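Local coordinates for protein glucose-6-phosphate isomerase (Chlamydia trachomatis D/UW-3/CX, PDB 6OTU) that catalyses the reversible isomerisation of glucose-6-phosphate to fructose-6-phosphate, at residues T214-E217 against P218-E222; H386-F389 against Q390-Q394; Q462-S465 against P466-G470. All blocks are in the same frame, centred on the assembly; numbering follows the deposited sequence.

Interaction 1 of 3, residues T214-E217 against P218-E222; sequences TTLE and PAANE. With G6Q (glucose-6-phosphate), chain E.
T215 meets P218 at the first turn of helix 216-231 and turns its hydroxyl to the phosphate of glucose-6-phosphate. Its CB lies 3.6 Å from P218 CD, with CG2 slightly farther from the same ring carbon, while T215 OG1 gives a short hydrogen bond of 2.5 Å to O3P of the ligand. The torsion divides these tasks: OG1 stands beside the backbone N and anti to the carbonyl carbon (chi1 -47°), which leaves the methyl CG2 anti to N, within reach of the P218 ring. Two further partners of the hydroxyl, K501 NZ and more weakly S212 OG, come from the surrounding pocket.

The backbone behind this side chain is a regular helix start. A219 N reaches T215 O in a weak bond, whereas A220 N to L216 O and N221 N to E217 O are both 2.8 Å and well aligned. P218 has no N-H to offer, which costs nothing in the first turn, where amides lack a carbonyl one turn earlier. T215 sits at the N-cap position but makes no capping bond; its hydroxyl is turned to the phosphate instead. The chain of E217 is bent at chi2 (93°), and its OE1 is hydrogen-bonded by H386 and T382 of the second subunit. On the following turn N221 ND2 reaches N186 O.

The helix belongs to the beta-alpha-beta unit of strand 204-209, helix 216-231 and strand 240-245, and the arrangement is typical of a sugar-phosphate site in the SIS clan, with the phosphate held beside a helix N terminus.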
# COMPACT_ATOMS: atom_id res chain seq x y z
N THR A 214 -2.94 20.93 17.45
CA THR A 214 -3.68 20.26 18.51
C THR A 214 -3.92 18.76 18.27
O THR A 214 -4.59 18.12 19.09
CB THR A 214 -5.02 20.96 18.74
OG1 THR A 214 -5.72 21.08 17.49
CG2 THR A 214 -4.81 22.36 19.31
N THR A 215 -3.41 18.18 17.19
CA THR A 215 -3.64 16.77 16.92
C THR A 215 -2.97 15.89 17.98
O THR A 215 -1.83 16.13 18.39
CB THR A 215 -3.11 16.42 15.53
OG1 THR A 215 -3.57 17.41 14.60
CG2 THR A 215 -3.60 15.04 15.10
N LEU A 216 -3.69 14.86 18.44
CA LEU A 216 -3.19 14.04 19.54
C LEU A 216 -1.80 13.45 19.25
O LEU A 216 -0.92 13.46 20.12
CB LEU A 216 -4.17 12.91 19.83
CG LEU A 216 -3.63 11.80 20.74
CD1 LEU A 216 -3.31 12.36 22.11
CD2 LEU A 216 -4.62 10.62 20.83
N GLU A 217 -1.58 12.95 18.02
CA GLU A 217 -0.37 12.19 17.74
C GLU A 217 0.89 13.05 17.80
O GLU A 217 1.81 12.71 18.57
CB GLU A 217 -0.50 11.46 16.40
CG GLU A 217 -1.47 10.31 16.41
CD GLU A 217 -2.87 10.72 15.97
OE1 GLU A 217 -3.57 9.86 15.38
OE2 GLU A 217 -3.28 11.88 16.21
N PRO A 218 1.02 14.13 17.03
CA PRO A 218 2.20 15.00 17.21
C PRO A 218 2.39 15.45 18.65
O PRO A 218 3.53 15.54 19.12
CB PRO A 218 1.90 16.21 16.31
CG PRO A 218 0.78 15.80 15.44
CD PRO A 218 0.03 14.71 16.10
N ALA A 219 1.30 15.73 19.38
CA ALA A 219 1.43 16.23 20.74
C ALA A 219 1.96 15.15 21.68
O ALA A 219 2.84 15.42 22.51
CB ALA A 219 0.11 16.77 21.26
N ALA A 220 1.43 13.93 21.57
CA ALA A 220 1.97 12.86 22.38
C ALA A 220 3.41 12.55 21.99
O ALA A 220 4.26 12.32 22.85
CB ALA A 220 1.09 11.61 22.28
N ASN A 221 3.71 12.59 20.69
CA ASN A 221 5.05 12.24 20.26
C ASN A 221 6.06 13.31 20.65
O ASN A 221 7.15 12.99 21.16
CB ASN A 221 5.07 11.97 18.75
CG ASN A 221 4.62 10.57 18.42
OD1 ASN A 221 5.07 9.61 19.04
ND2 ASN A 221 3.70 10.44 17.47
N GLU A 222 5.71 14.59 20.44
CA GLU A 222 6.59 15.68 20.88
C GLU A 222 6.91 15.56 22.36
O GLU A 222 8.07 15.71 22.77
CB GLU A 222 5.97 17.05 20.58
CG GLU A 222 6.75 18.20 21.23
CD GLU A 222 6.19 19.60 20.95
OE1 GLU A 222 5.08 19.74 20.39
OE2 GLU A 222 6.90 20.57 21.30
C1 G6Q E . -5.08 16.57 5.65
C2 G6Q E . -5.92 16.00 6.79
C3 G6Q E . -5.11 15.24 7.83
C4 G6Q E . -4.22 16.14 8.70
C5 G6Q E . -3.71 15.39 9.93
C6 G6Q E . -2.69 16.18 10.71
O1 G6Q E . -5.59 17.30 4.86
O2 G6Q E . -6.67 17.02 7.43
O3 G6Q E . -4.30 14.25 7.19
O4 G6Q E . -3.10 16.60 7.95
O5 G6Q E . -4.82 15.05 10.76
O6 G6Q E . -3.29 17.45 11.07
P G6Q E . -2.37 18.61 11.72
O1P G6Q E . -1.33 18.99 10.67
O2P G6Q E . -3.35 19.75 12.01
O3P G6Q E . -1.75 18.03 12.98

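Interaction 2 of 3, residues H386-F389 against Q390-Q394; sequences HSFF and QSLHQ. With G6Q (glucose-6-phosphate), chain B.
The sugar-binding corner of the isomerase active site runs directly into a short helix here, with H386, an active-site residue, four positions ahead of Q390. H386 holds glucose-6-phosphate at two points: its carbonyl O accepts from the sugar O3 at 2.7 Å, and ND1 shares a hydrogen bond, also 2.7 Å, with O5, which lies at the ring edge in the imidazole plane. On the far edge, NE2 bonds to E217 of the second subunit, which fixes the rotation of the ring.

From there the chain turns into the helix. Q390 N bonds to S387 O at 3.2 Å; F388 O then receives S391 N and weakly L392 N, before H393 N to F389 O at 3.0 Å sets the helical pattern. L392 splits its two methyls between the phenylalanines: CD2 lies 3.5 Å from F389 CE1, while CD1 meets the edge of the F388 ring near its plane. Q390 NE2 donates to Q394 OE1 at 3.0 Å, flat in its own amide plane and on a lone pair of the acceptor; Q390 OE1 is taken by G496 N of the second subunit.

The turn is buried between helix 422-439, where H393 bonds to Q433, and strand 401-406, whose F403 and V401 meet F389 and L392, with the second subunit against Q390.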
# COMPACT_ATOMS: atom_id res chain seq x y z
N HIS A 386 5.37 -9.75 -9.91
CA HIS A 386 5.53 -11.04 -9.26
C HIS A 386 4.46 -11.30 -8.22
O HIS A 386 4.49 -12.36 -7.57
CB HIS A 386 6.91 -11.16 -8.62
CG HIS A 386 8.04 -10.89 -9.57
ND1 HIS A 386 8.80 -11.90 -10.11
CD2 HIS A 386 8.51 -9.74 -10.10
CE1 HIS A 386 9.71 -11.38 -10.92
NE2 HIS A 386 9.54 -10.07 -10.94
N SER A 387 3.52 -10.39 -8.04
CA SER A 387 2.55 -10.53 -6.96
C SER A 387 1.13 -10.30 -7.46
O SER A 387 0.55 -11.18 -8.10
CB SER A 387 2.90 -9.60 -5.79
OG SER A 387 2.66 -8.25 -6.10
N PHE A 388 0.56 -9.12 -7.17
CA PHE A 388 -0.85 -8.91 -7.45
C PHE A 388 -1.14 -8.67 -8.92
O PHE A 388 -2.32 -8.66 -9.30
CB PHE A 388 -1.44 -7.75 -6.63
CG PHE A 388 -0.74 -6.44 -6.79
CD1 PHE A 388 -1.03 -5.61 -7.86
CD2 PHE A 388 0.18 -6.01 -5.84
CE1 PHE A 388 -0.39 -4.38 -8.00
CE2 PHE A 388 0.83 -4.79 -5.98
CZ PHE A 388 0.54 -3.97 -7.07
N PHE A 389 -0.12 -8.51 -9.76
CA PHE A 389 -0.38 -8.51 -11.20
C PHE A 389 -1.03 -9.81 -11.67
O PHE A 389 -1.74 -9.79 -12.67
CB PHE A 389 0.89 -8.22 -11.98
CG PHE A 389 1.04 -6.78 -12.37
CD1 PHE A 389 0.53 -5.79 -11.55
CD2 PHE A 389 1.67 -6.42 -13.55
CE1 PHE A 389 0.65 -4.45 -11.90
CE2 PHE A 389 1.80 -5.09 -13.91
CZ PHE A 389 1.28 -4.10 -13.09
N GLN A 390 -0.81 -10.92 -10.96
CA GLN A 390 -1.60 -12.13 -11.23
C GLN A 390 -3.09 -11.81 -11.37
O GLN A 390 -3.74 -12.28 -12.31
CB GLN A 390 -1.40 -13.15 -10.11
CG GLN A 390 -2.39 -14.32 -10.19
CD GLN A 390 -2.28 -15.09 -11.50
OE1 GLN A 390 -1.17 -15.39 -11.95
NE2 GLN A 390 -3.41 -15.39 -12.11
N SER A 391 -3.64 -10.99 -10.46
CA SER A 391 -5.07 -10.69 -10.50
C SER A 391 -5.43 -9.70 -11.62
O SER A 391 -6.52 -9.78 -12.19
CB SER A 391 -5.54 -10.15 -9.14
OG SER A 391 -6.94 -10.08 -9.11
N LEU A 392 -4.54 -8.76 -11.93
CA LEU A 392 -4.81 -7.87 -13.06
C LEU A 392 -4.91 -8.66 -14.36
O LEU A 392 -5.80 -8.41 -15.18
CB LEU A 392 -3.74 -6.78 -13.14
CG LEU A 392 -3.93 -5.50 -12.30
CD1 LEU A 392 -4.11 -5.75 -10.84
CD2 LEU A 392 -2.77 -4.54 -12.49
N HIS A 393 -4.03 -9.66 -14.55
CA HIS A 393 -3.99 -10.44 -15.79
C HIS A 393 -5.09 -11.50 -15.86
O HIS A 393 -5.54 -11.83 -16.96
CB HIS A 393 -2.61 -11.12 -15.96
CG HIS A 393 -1.53 -10.19 -16.44
ND1 HIS A 393 -1.58 -9.55 -17.66
CD2 HIS A 393 -0.38 -9.79 -15.85
CE1 HIS A 393 -0.51 -8.79 -17.80
NE2 HIS A 393 0.23 -8.91 -16.71
N GLN A 394 -5.52 -12.06 -14.72
CA GLN A 394 -6.36 -13.27 -14.75
C GLN A 394 -7.43 -13.32 -13.67
O GLN A 394 -8.17 -14.31 -13.62
CB GLN A 394 -5.49 -14.54 -14.63
CG GLN A 394 -4.74 -14.91 -15.91
CD GLN A 394 -4.19 -16.33 -15.84
OE1 GLN A 394 -3.73 -16.77 -14.79
NE2 GLN A 394 -4.26 -17.05 -16.96
C1 G6Q B . 5.33 -16.53 -5.54
C2 G6Q B . 5.47 -16.08 -6.99
C3 G6Q B . 6.53 -15.01 -7.20
C4 G6Q B . 7.97 -15.52 -7.04
C5 G6Q B . 8.98 -14.52 -7.59
C6 G6Q B . 10.41 -14.91 -7.28
O1 G6Q B . 4.63 -17.46 -5.28
O2 G6Q B . 5.73 -17.18 -7.85
O3 G6Q B . 6.32 -13.92 -6.29
O4 G6Q B . 8.26 -15.75 -5.66
O5 G6Q B . 8.79 -14.40 -9.01
O6 G6Q B . 10.63 -16.25 -7.81
P G6Q B . 12.00 -17.03 -7.45
O1P G6Q B . 12.00 -17.23 -5.95
O2P G6Q B . 11.89 -18.34 -8.22
O3P G6Q B . 13.14 -16.16 -7.93

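Interaction 3 of 3, residues Q462-S465 against P466-G470; sequences QQLS and PRIAG
S465 and I468 meet across the first turn of helix 466-487, the serine hydroxyl turned back over the turn and the isoleucine directed toward the incoming loop. S465 OG lies between the backbone N and the carbonyl carbon (chi1 64°), a rotamer that carries it to the amide of I468. The resulting bond, I468 N to S465 OG, is 3.1 Å long and nearly straight at 168°. The same hydroxyl oxygen also lies 3.4 Å from I468 CG1, so the isoleucine side chain runs close alongside the cap that its own amide makes.

I468 holds CG1 beside its backbone N and CG2 anti to it. CG1 consequently approaches Q463 O, at 3.5 Å, and CG2 turns to L464. L464 starts out away from the helix, yet its extended first torsion, with CG opposite N (chi1 -177°), lets the branch swing back: CD1 comes within 4.3 Å of I468 CG2 and equally near A469 CB. One leucine methyl thus touches both residues, while F406 of strand 401-406 packs against L464 and I468 alike.

P466 follows the cap directly; its CD is tight against S465 CB at 3.4 Å. Its ring rests on M171 of helix 162-172 and E292 of helix 287-303, and A469 meets M167 and M171. The backbone completes the turn through A469 N to S465 O at 2.8 Å. On the loop side, Q463 NE2 bonds to N409 O.

Serine at the N-cap, proline at the first helical position, and a hydroxyl accepting from the amide three residues on make up a classic helix N-cap, formed here where the chain passes from strand 456-461 into helix 466-487.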
# COMPACT_ATOMS: atom_id res chain seq x y z
N GLN A 462 12.43 11.94 -18.29
CA GLN A 462 13.81 11.48 -18.50
C GLN A 462 14.40 10.88 -17.23
O GLN A 462 15.06 9.83 -17.27
CB GLN A 462 14.69 12.64 -18.96
CG GLN A 462 14.60 12.97 -20.41
CD GLN A 462 14.96 11.81 -21.29
OE1 GLN A 462 15.78 10.96 -20.93
NE2 GLN A 462 14.35 11.76 -22.46
N GLN A 463 14.20 11.55 -16.10
CA GLN A 463 14.86 11.14 -14.88
C GLN A 463 14.12 11.80 -13.73
O GLN A 463 13.67 12.94 -13.86
CB GLN A 463 16.35 11.54 -14.90
CG GLN A 463 17.19 11.13 -13.70
CD GLN A 463 18.55 11.83 -13.68
OE1 GLN A 463 18.63 13.05 -13.75
NE2 GLN A 463 19.62 11.04 -13.58
N LEU A 464 13.95 11.06 -12.65
CA LEU A 464 13.38 11.62 -11.44
C LEU A 464 14.36 12.62 -10.85
O LEU A 464 15.56 12.35 -10.75
CB LEU A 464 13.06 10.50 -10.44
CG LEU A 464 12.37 10.85 -9.11
CD1 LEU A 464 11.10 11.68 -9.33
CD2 LEU A 464 12.06 9.60 -8.30
N SER A 465 13.85 13.78 -10.48
CA SER A 465 14.67 14.88 -9.98
C SER A 465 13.82 15.69 -9.02
O SER A 465 12.61 15.46 -8.91
CB SER A 465 15.18 15.75 -11.12
OG SER A 465 14.08 16.37 -11.78
N PRO A 466 14.42 16.64 -8.29
CA PRO A 466 13.59 17.57 -7.51
C PRO A 466 12.51 18.24 -8.35
O PRO A 466 11.34 18.26 -7.95
CB PRO A 466 14.61 18.58 -6.97
CG PRO A 466 15.86 17.78 -6.83
CD PRO A 466 15.85 16.76 -7.95
N ARG A 467 12.87 18.78 -9.51
CA ARG A 467 11.89 19.46 -10.36
C ARG A 467 10.77 18.51 -10.78
O ARG A 467 9.58 18.82 -10.63
CB ARG A 467 12.58 20.05 -11.59
CG ARG A 467 11.62 20.78 -12.50
CD ARG A 467 12.30 21.59 -13.58
NE ARG A 467 11.29 22.27 -14.39
CZ ARG A 467 11.03 23.57 -14.34
NH1 ARG A 467 11.73 24.37 -13.53
NH2 ARG A 467 10.08 24.09 -15.12
N ILE A 468 11.15 17.33 -11.30
CA ILE A 468 10.17 16.36 -11.78
C ILE A 468 9.30 15.85 -10.62
O ILE A 468 8.09 15.64 -10.79
CB ILE A 468 10.89 15.21 -12.51
CG1 ILE A 468 11.49 15.71 -13.83
CG2 ILE A 468 9.92 14.06 -12.77
CD1 ILE A 468 10.46 16.10 -14.88
N ALA A 469 9.90 15.63 -9.45
CA ALA A 469 9.10 15.29 -8.27
C ALA A 469 8.05 16.36 -7.99
O ALA A 469 6.89 16.03 -7.72
CB ALA A 469 10.00 15.12 -7.04
N GLY A 470 8.43 17.63 -8.08
CA GLY A 470 7.46 18.70 -7.89
C GLY A 470 6.38 18.72 -8.95
O GLY A 470 5.21 18.96 -8.65

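How the interactions relate
Followed from the N terminus, the three contacts come in series, none nesting in or crossing another, and each closes a short turn at a helix start. Interaction 1 opens helix 216-231 in the parallel five-stranded sheet region; interaction 2 leads from the loop after strand 375-377 into helix 389-394; interaction 3 joins strand 456-461 of the mixed sheet to helix 466-487. Within one chain they do not touch, the nearest atoms of interactions 2 and 3 being about 18 Å apart. Across the dimer, however, 214-222 of one subunit and 386-394 of the other serve the same substrate site, whereas 462-470 lies away from the active site.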